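Local structure of putative exported protein (Burkholderia pseudomallei, 4JGB) at residues E24-H30 with V196-E200; Q66-A72 with V99-V105. The protein probably binds NAD(P) through a Rossmann-type domain and may act as an oxidoreductase, although its substrate is not known. One frame throughout, in Å; residues are numbered along the deposited sequence.

Both contacts belong to one Rossmann-type domain, and their centres lie about 12 Å apart. Interaction 2 is buried in the middle of the main sheet, where strands 68-71 and 101-105 run side by side. Interaction 1 is nearer the surface and joins helices 16-27 and 188-201, which lie on one face of that sheet. Both segments of interaction 2 fall between the two segments of interaction 1 in the sequence. The two meet through helix 188-201. Glu-198 OE2 forms a salt bridge with Arg-101 NH2 at 2.9 Å, and Ile-199 packs on Val-68 and Val-103. An early and a late helix are thus joined to each other over the central strands.

Interaction 1 of 2, residues E24-H30 with V196-E200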
ATOM      1  N   GLU A  24     -12.333  -5.056   3.872  1.00 12.48           N
ATOM      2  CA  GLU A  24     -12.351  -4.079   4.979  1.00 12.80           C
ATOM      3  C   GLU A  24     -13.022  -2.789   4.537  1.00 12.94           C
ATOM      4  O   GLU A  24     -13.779  -2.182   5.313  1.00 14.36           O
ATOM      5  CB  GLU A  24     -10.930  -3.790   5.502  1.00 12.43           C
ATOM      6  CG  GLU A  24     -10.835  -2.790   6.663  1.00 12.80           C
ATOM      7  CD  GLU A  24     -11.580  -3.226   7.933  1.00 13.62           C
ATOM      8  OE1 GLU A  24     -11.578  -4.426   8.231  1.00 13.84           O
ATOM      9  OE2 GLU A  24     -12.116  -2.355   8.674  1.00 14.34           O
ATOM     10  N   ALA A  25     -12.755  -2.357   3.308  1.00 12.38           N
ATOM     11  CA  ALA A  25     -13.383  -1.140   2.814  1.00 12.27           C
ATOM     12  C   ALA A  25     -14.881  -1.359   2.515  1.00 12.94           C
ATOM     13  O   ALA A  25     -15.709  -0.546   2.930  1.00 12.88           O
ATOM     14  CB  ALA A  25     -12.647  -0.581   1.606  1.00 11.85           C
ATOM     15  N   ALA A  26     -15.212  -2.468   1.845  1.00 12.99           N
ATOM     16  CA  ALA A  26     -16.627  -2.815   1.550  1.00 13.79           C
ATOM     17  C   ALA A  26     -17.487  -2.919   2.808  1.00 14.62           C
ATOM     18  O   ALA A  26     -18.597  -2.400   2.835  1.00 15.35           O
ATOM     19  CB  ALA A  26     -16.731  -4.105   0.737  1.00 13.81           C
ATOM     20  N   ARG A  27     -16.976  -3.562   3.868  1.00 14.67           N
ATOM     21  CA  ARG A  27     -17.799  -3.801   5.039  1.00 15.48           C
ATOM     22  C   ARG A  27     -18.117  -2.482   5.783  1.00 16.04           C
ATOM     23  O   ARG A  27     -19.045  -2.460   6.619  1.00 16.86           O
ATOM     24  CB  ARG A  27     -17.154  -4.818   5.986  1.00 15.59           C
ATOM     25  CG  ARG A  27     -15.926  -4.336   6.790  1.00 14.77           C
ATOM     26  CD  ARG A  27     -15.279  -5.527   7.517  1.00 15.24           C
ATOM     27  NE  ARG A  27     -16.142  -6.005   8.612  1.00 16.04           N
ATOM     28  CZ  ARG A  27     -16.001  -7.146   9.306  1.00 16.82           C
ATOM     29  NH1 ARG A  27     -15.018  -8.006   9.059  1.00 16.23           N
ATOM     30  NH2 ARG A  27     -16.878  -7.425  10.278  1.00 17.85           N
ATOM     31  N   ARG A  28     -17.364  -1.417   5.465  1.00 14.82           N
ATOM     32  CA  ARG A  28     -17.560  -0.079   6.071  1.00 15.90           C
ATOM     33  C   ARG A  28     -18.550   0.760   5.252  1.00 16.67           C
ATOM     34  O   ARG A  28     -18.966   1.858   5.661  1.00 17.47           O
ATOM     35  CB  ARG A  28     -16.226   0.690   6.174  1.00 14.87           C
ATOM     36  CG  ARG A  28     -15.152   0.006   7.021  1.00 14.70           C
ATOM     37  CD  ARG A  28     -13.876   0.869   7.119  1.00 14.73           C
ATOM     38  NE  ARG A  28     -12.804   0.171   7.826  1.00 14.97           N
ATOM     39  CZ  ARG A  28     -11.758   0.740   8.446  1.00 15.11           C
ATOM     40  NH1 ARG A  28     -11.581   2.054   8.470  1.00 14.48           N
ATOM     41  NH2 ARG A  28     -10.873  -0.042   9.046  1.00 15.25           N
ATOM     42  N   GLY A  29     -18.899   0.266   4.073  1.00 16.94           N
ATOM     43  CA  GLY A  29     -19.870   0.984   3.212  1.00 18.32           C
ATOM     44  C   GLY A  29     -19.166   1.806   2.131  1.00 18.35           C
ATOM     45  O   GLY A  29     -19.822   2.543   1.390  1.00 18.92           O
ATOM     46  N   HIS A  30     -17.835   1.674   2.011  1.00 17.39           N
ATOM     47  CA  HIS A  30     -17.137   2.314   0.876  1.00 17.46           C
ATOM     48  C   HIS A  30     -17.503   1.559  -0.382  1.00 18.44           C
ATOM     49  O   HIS A  30     -17.771   0.357  -0.319  1.00 19.45           O
ATOM     50  CB  HIS A  30     -15.609   2.363   1.084  1.00 16.08           C
ATOM     51  CG  HIS A  30     -15.193   3.154   2.289  1.00 15.81           C
ATOM     52  ND1 HIS A  30     -15.550   4.472   2.470  1.00 16.20           N
ATOM     53  CD2 HIS A  30     -14.437   2.818   3.360  1.00 15.10           C
ATOM     54  CE1 HIS A  30     -15.048   4.907   3.609  1.00 16.52           C
ATOM     55  NE2 HIS A  30     -14.351   3.928   4.158  1.00 15.72           N
ATOM     56  N   VAL A 196      -7.082   1.062   5.473  1.00  9.29           N
ATOM     57  CA  VAL A 196      -8.364   1.718   5.193  1.00  9.57           C
ATOM     58  C   VAL A 196      -8.633   2.886   6.184  1.00 10.31           C
ATOM     59  O   VAL A 196      -9.224   3.899   5.796  1.00 10.58           O
ATOM     60  CB  VAL A 196      -9.529   0.684   5.176  1.00  9.99           C
ATOM     61  CG1 VAL A 196     -10.868   1.395   5.055  1.00 10.32           C
ATOM     62  CG2 VAL A 196      -9.371  -0.348   4.038  1.00  9.67           C
ATOM     63  N   ASP A 197      -8.191   2.771   7.442  1.00 10.75           N
ATOM     64  CA  ASP A 197      -8.307   3.917   8.402  1.00 11.90           C
ATOM     65  C   ASP A 197      -7.522   5.098   7.811  1.00 11.88           C
ATOM     66  O   ASP A 197      -7.944   6.255   7.894  1.00 12.76           O
ATOM     67  CB  ASP A 197      -7.688   3.620   9.796  1.00 11.89           C
ATOM     68  CG  ASP A 197      -8.541   2.719  10.684  1.00 12.69           C
ATOM     69  OD1 ASP A 197      -9.738   2.485  10.438  1.00 12.86           O
ATOM     70  OD2 ASP A 197      -7.978   2.254  11.689  1.00 12.81           O
ATOM     71  N   GLU A 198      -6.382   4.801   7.207  1.00 11.75           N
ATOM     72  CA  GLU A 198      -5.501   5.853   6.702  1.00 11.76           C
ATOM     73  C   GLU A 198      -6.100   6.523   5.477  1.00 11.74           C
ATOM     74  O   GLU A 198      -5.997   7.740   5.317  1.00 12.05           O
ATOM     75  CB  GLU A 198      -4.067   5.348   6.428  1.00 11.58           C
ATOM     76  CG  GLU A 198      -3.098   6.408   5.851  1.00 11.90           C
ATOM     77  CD  GLU A 198      -3.112   7.757   6.596  1.00 13.14           C
ATOM     78  OE1 GLU A 198      -3.502   7.785   7.791  1.00 13.07           O
ATOM     79  OE2 GLU A 198      -2.717   8.796   5.990  1.00 13.62           O
ATOM     80  N   ILE A 199      -6.735   5.721   4.626  1.00 11.61           N
ATOM     81  CA  ILE A 199      -7.560   6.241   3.523  1.00 11.70           C
ATOM     82  C   ILE A 199      -8.596   7.256   4.010  1.00 12.77           C
ATOM     83  O   ILE A 199      -8.773   8.298   3.385  1.00 13.18           O
ATOM     84  CB  ILE A 199      -8.257   5.109   2.728  1.00 11.60           C
ATOM     85  CG1 ILE A 199      -7.205   4.268   1.974  1.00 10.62           C
ATOM     86  CG2 ILE A 199      -9.306   5.676   1.762  1.00 12.03           C
ATOM     87  CD1 ILE A 199      -7.784   3.140   1.147  1.00 10.52           C
ATOM     88  N   GLU A 200      -9.257   6.964   5.125  1.00 13.42           N
ATOM     89  CA  GLU A 200     -10.282   7.859   5.692  1.00 14.73           C
ATOM     90  C   GLU A 200      -9.668   9.039   6.440  1.00 15.08           C
ATOM     91  O   GLU A 200     -10.174  10.126   6.347  1.00 15.73           O
ATOM     92  CB  GLU A 200     -11.176   7.106   6.676  1.00 15.71           C
ATOM     93  CG  GLU A 200     -12.119   6.104   6.022  1.00 16.60           C
ATOM     94  CD  GLU A 200     -12.626   5.072   7.012  1.00 17.77           C
ATOM     95  OE1 GLU A 200     -12.370   5.223   8.231  1.00 17.69           O
ATOM     96  OE2 GLU A 200     -13.266   4.095   6.559  1.00 18.16           O
TER
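Two helices on the same face of a Rossmann-type sheet meet here, the C-terminal end of helix 16-27 and the last turns of helix 188-201. A salt-bridge network of Glu-24, Arg-28, Asp-197 and Glu-200 joins them. Arg-28 reaches across with its chain stretched straight out to NE. Glu-24 OE2 is gripped side-on by two nitrogens, Arg-28 NE at 2.8 Å and Arg-28 NH2 at 2.7 Å. Both bonds lie in the guanidinium plane, which helps fix the rotation of the group. Glu-24 OE1 is held separately by Arg-165. At the NH1/NH2 end Arg-28 NH1 donates to Asp-197 OD1 at 2.7 Å, with a weak second bond from NH2; OD1 is tilted out of the guanidinium plane. The guanidinium and the Asp-197 carboxylate are turned 50° apart. A weak bond runs from Arg-28 NH1 to Glu-200 OE2 at 3.3 Å. Val-196 CG1 lies over one face of the guanidinium, near the edge of the group. Val-196 CG2 rests against Glu-24 CG at 3.9 Å and Ala-25 CB at 4.1 Å. The helix ends in a Schellman motif at Gly-29: His-30 N bonds back to Ala-25 O and Gly-29 N to Ala-26 O. His-30 follows this turn, and its ND1 accepts from Leu-6 N. His-30 NE2 donates in the ring plane to the anti lone pair of Glu-200 OE2, at 2.6 Å and an N-H...O angle of 170°.

Interaction 2 of 2, residues Q66-A72 with V99-V105; sequences QDVVASA and VKRVVVV
Val-69 holds CG1 between its backbone N and carbonyl carbon (chi1 67°), while Val-102 has CG2 anti to its carbonyl carbon. These torsions bring the two methyls together at 3.8 Å, Val-69 CG1 against Val-102 CG2, and the two side chains run alongside each other. Val-99 CG1 also packs on Val-69 CG1, at 4.2 Å. On the other face of the sheet Val-68 CG2 meets Arg-101 CB at 3.8 Å. The Arg-101 chain bends at chi2 (72°). Its NH1 bonds to Asp-150 O and Thr-152 OG1, and its NH2 forms a salt bridge with Glu-198. Val-103 CG2 lies over one face of the Arg-101 guanidinium, near the edge of the group.

Four backbone bonds join the strands in parallel register. Val-69 N donates to Arg-101 O at 2.9 Å, and Val-69 O accepts from Val-103 N. Ser-71 repeats the pattern: its N donates to Val-103 O, and its O accepts from Val-105 N at 3.0 Å. Ahead of the strands, one water donates to Asp-67 O at 2.6 Å and accepts from Lys-100 N at 3.1 Å. Val-105 CG2 closes the other end against Ala-72 CA, at 3.6 Å.

Ser-71, Val-102 and Val-104 face helix 83-97, while Ala-70, Val-103 and Val-105 face helix 188-201. Strand 68-71 also bonds to strand 7-11. Together with helix 83-97, the pair makes a beta-alpha-beta crossover in the central parallel sheet of a Rossmann-type fold.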
ATOM      1  N   GLN A  66     -13.229   8.486  -9.268  1.00 20.60           N
ATOM      2  CA  GLN A  66     -12.843   7.823  -8.005  1.00 18.91           C
ATOM      3  C   GLN A  66     -12.314   8.839  -6.984  1.00 18.49           C
ATOM      4  O   GLN A  66     -11.688   9.852  -7.360  1.00 18.48           O
ATOM      5  CB  GLN A  66     -11.788   6.730  -8.245  1.00 18.42           C
ATOM      6  CG  GLN A  66     -12.190   5.599  -9.197  1.00 19.11           C
ATOM      7  CD  GLN A  66     -13.309   4.713  -8.650  1.00 19.72           C
ATOM      8  OE1 GLN A  66     -13.497   4.596  -7.440  1.00 19.78           O
ATOM      9  NE2 GLN A  66     -14.072   4.096  -9.553  1.00 20.89           N
ATOM     10  N   ASP A  67     -12.567   8.580  -5.700  1.00 17.44           N
ATOM     11  CA  ASP A  67     -11.995   9.444  -4.637  1.00 17.81           C
ATOM     12  C   ASP A  67     -10.561   9.073  -4.320  1.00 16.56           C
ATOM     13  O   ASP A  67      -9.743   9.942  -3.990  1.00 17.32           O
ATOM     14  CB  ASP A  67     -12.822   9.384  -3.349  1.00 17.81           C
ATOM     15  CG  ASP A  67     -14.228   9.818  -3.557  1.00 19.40           C
ATOM     16  OD1 ASP A  67     -14.403  10.921  -4.085  1.00 20.61           O
ATOM     17  OD2 ASP A  67     -15.151   9.055  -3.198  1.00 19.70           O
ATOM     18  N   VAL A  68     -10.247   7.779  -4.412  1.00 15.37           N
ATOM     19  CA  VAL A  68      -8.972   7.263  -3.913  1.00 14.21           C
ATOM     20  C   VAL A  68      -8.475   6.186  -4.876  1.00 14.06           C
ATOM     21  O   VAL A  68      -9.238   5.330  -5.320  1.00 13.68           O
ATOM     22  CB  VAL A  68      -9.155   6.670  -2.492  1.00 13.73           C
ATOM     23  CG1 VAL A  68      -7.896   5.955  -1.950  1.00 13.39           C
ATOM     24  CG2 VAL A  68      -9.664   7.750  -1.535  1.00 14.32           C
ATOM     25  N   VAL A  69      -7.191   6.200  -5.189  1.00 14.18           N
ATOM     26  CA  VAL A  69      -6.640   5.021  -5.858  1.00 14.21           C
ATOM     27  C   VAL A  69      -5.621   4.328  -4.932  1.00 14.10           C
ATOM     28  O   VAL A  69      -4.746   4.984  -4.336  1.00 14.35           O
ATOM     29  CB  VAL A  69      -6.097   5.366  -7.257  1.00 14.85           C
ATOM     30  CG1 VAL A  69      -4.886   6.276  -7.138  1.00 15.25           C
ATOM     31  CG2 VAL A  69      -5.711   4.109  -8.004  1.00 15.38           C
ATOM     32  N   ALA A  70      -5.761   3.014  -4.768  1.00 14.18           N
ATOM     33  CA  ALA A  70      -4.816   2.234  -3.930  1.00 14.45           C
ATOM     34  C   ALA A  70      -4.165   1.077  -4.699  1.00 15.30           C
ATOM     35  O   ALA A  70      -4.791   0.442  -5.543  1.00 14.95           O
ATOM     36  CB  ALA A  70      -5.514   1.718  -2.645  1.00 13.31           C
ATOM     37  N   SER A  71      -2.908   0.795  -4.395  1.00 16.84           N
ATOM     38  CA  SER A  71      -2.240  -0.365  -4.965  1.00 19.14           C
ATOM     39  C   SER A  71      -1.844  -1.331  -3.835  1.00 19.76           C
ATOM     40  O   SER A  71      -1.140  -0.945  -2.893  1.00 20.90           O
ATOM     41  CB  SER A  71      -1.031   0.086  -5.806  1.00 20.26           C
ATOM     42  OG  SER A  71      -0.091  -0.964  -5.991  1.00 23.36           O
ATOM     43  N   ALA A  72      -2.279  -2.581  -3.953  1.00 20.56           N
ATOM     44  CA  ALA A  72      -2.194  -3.560  -2.861  1.00 21.76           C
ATOM     45  C   ALA A  72      -1.420  -4.814  -3.214  1.00 23.64           C
ATOM     46  O   ALA A  72      -1.556  -5.842  -2.548  1.00 24.86           O
ATOM     47  CB  ALA A  72      -3.589  -3.948  -2.402  1.00 21.85           C
ATOM     48  N   VAL A  99      -7.476  12.622  -9.396  1.00 19.21           N
ATOM     49  CA  VAL A  99      -7.625  11.916  -8.121  1.00 18.85           C
ATOM     50  C   VAL A  99      -6.477  12.326  -7.194  1.00 18.86           C
ATOM     51  O   VAL A  99      -5.306  12.249  -7.564  1.00 18.58           O
ATOM     52  CB  VAL A  99      -7.620  10.380  -8.332  1.00 18.53           C
ATOM     53  CG1 VAL A  99      -7.487   9.628  -6.995  1.00 17.30           C
ATOM     54  CG2 VAL A  99      -8.864   9.957  -9.124  1.00 18.10           C
ATOM     55  N   LYS A 100      -6.814  12.788  -6.000  1.00 19.31           N
ATOM     56  CA  LYS A 100      -5.822  13.389  -5.134  1.00 20.63           C
ATOM     57  C   LYS A 100      -5.251  12.372  -4.140  1.00 18.80           C
ATOM     58  O   LYS A 100      -4.073  12.435  -3.778  1.00 18.08           O
ATOM     59  CB  LYS A 100      -6.439  14.595  -4.414  1.00 24.48           C
ATOM     60  CG  LYS A 100      -5.454  15.421  -3.599  1.00 28.15           C
ATOM     61  CD  LYS A 100      -4.948  16.621  -4.379  1.00 30.26           C
ATOM     62  CE  LYS A 100      -4.075  17.493  -3.488  1.00 32.63           C
ATOM     63  NZ  LYS A 100      -4.752  17.791  -2.188  1.00 32.76           N
ATOM     64  N   ARG A 101      -6.081  11.428  -3.708  1.00 16.99           N
ATOM     65  CA  ARG A 101      -5.659  10.500  -2.670  1.00 15.41           C
ATOM     66  C   ARG A 101      -5.173   9.202  -3.299  1.00 14.64           C
ATOM     67  O   ARG A 101      -5.914   8.552  -4.035  1.00 14.39           O
ATOM     68  CB  ARG A 101      -6.804  10.273  -1.660  1.00 15.31           C
ATOM     69  CG  ARG A 101      -6.391   9.498  -0.414  1.00 14.63           C
ATOM     70  CD  ARG A 101      -5.530  10.364   0.469  1.00 14.19           C
ATOM     71  NE  ARG A 101      -5.312   9.778   1.778  1.00 13.34           N
ATOM     72  CZ  ARG A 101      -4.137   9.383   2.227  1.00 12.78           C
ATOM     73  NH1 ARG A 101      -3.049   9.469   1.452  1.00 12.02           N
ATOM     74  NH2 ARG A 101      -4.068   8.881   3.455  1.00 12.60           N
ATOM     75  N   VAL A 102      -3.907   8.875  -3.024  1.00 13.92           N
ATOM     76  CA  VAL A 102      -3.193   7.691  -3.529  1.00 13.26           C
ATOM     77  C   VAL A 102      -2.568   6.932  -2.340  1.00 12.92           C
ATOM     78  O   VAL A 102      -1.765   7.498  -1.598  1.00 12.79           O
ATOM     79  CB  VAL A 102      -2.031   8.098  -4.495  1.00 13.26           C
ATOM     80  CG1 VAL A 102      -1.224   6.885  -4.966  1.00 12.99           C
ATOM     81  CG2 VAL A 102      -2.537   8.885  -5.701  1.00 13.61           C
ATOM     82  N   VAL A 103      -2.922   5.660  -2.141  1.00 12.26           N
ATOM     83  CA  VAL A 103      -2.307   4.905  -1.035  1.00 12.21           C
ATOM     84  C   VAL A 103      -1.692   3.620  -1.581  1.00 12.68           C
ATOM     85  O   VAL A 103      -2.376   2.841  -2.263  1.00 13.02           O
ATOM     86  CB  VAL A 103      -3.268   4.588   0.155  1.00 11.96           C
ATOM     87  CG1 VAL A 103      -2.519   3.891   1.303  1.00 11.64           C
ATOM     88  CG2 VAL A 103      -3.929   5.848   0.694  1.00 12.77           C
ATOM     89  N   VAL A 104      -0.405   3.412  -1.309  1.00 12.87           N
ATOM     90  CA  VAL A 104       0.292   2.216  -1.837  1.00 13.21           C
ATOM     91  C   VAL A 104       0.866   1.343  -0.720  1.00 12.97           C
ATOM     92  O   VAL A 104       1.297   1.832   0.321  1.00 13.12           O
ATOM     93  CB  VAL A 104       1.366   2.565  -2.930  1.00 13.65           C
ATOM     94  CG1 VAL A 104       0.829   3.564  -3.945  1.00 14.54           C
ATOM     95  CG2 VAL A 104       2.618   3.182  -2.340  1.00 14.63           C
ATOM     96  N   VAL A 105       0.840   0.036  -0.932  1.00 13.29           N
ATOM     97  CA  VAL A 105       1.519  -0.910  -0.054  1.00 12.78           C
ATOM     98  C   VAL A 105       3.017  -0.713  -0.263  1.00 13.01           C
ATOM     99  O   VAL A 105       3.512  -0.789  -1.380  1.00 13.08           O
ATOM    100  CB  VAL A 105       1.055  -2.377  -0.333  1.00 12.81           C
ATOM    101  CG1 VAL A 105       1.959  -3.425   0.351  1.00 13.10           C
ATOM    102  CG2 VAL A 105      -0.399  -2.568   0.122  1.00 12.51           C
TER
HETATM  103  O   HOH W   1      -9.194  12.446  -4.076  1.00 31.36           O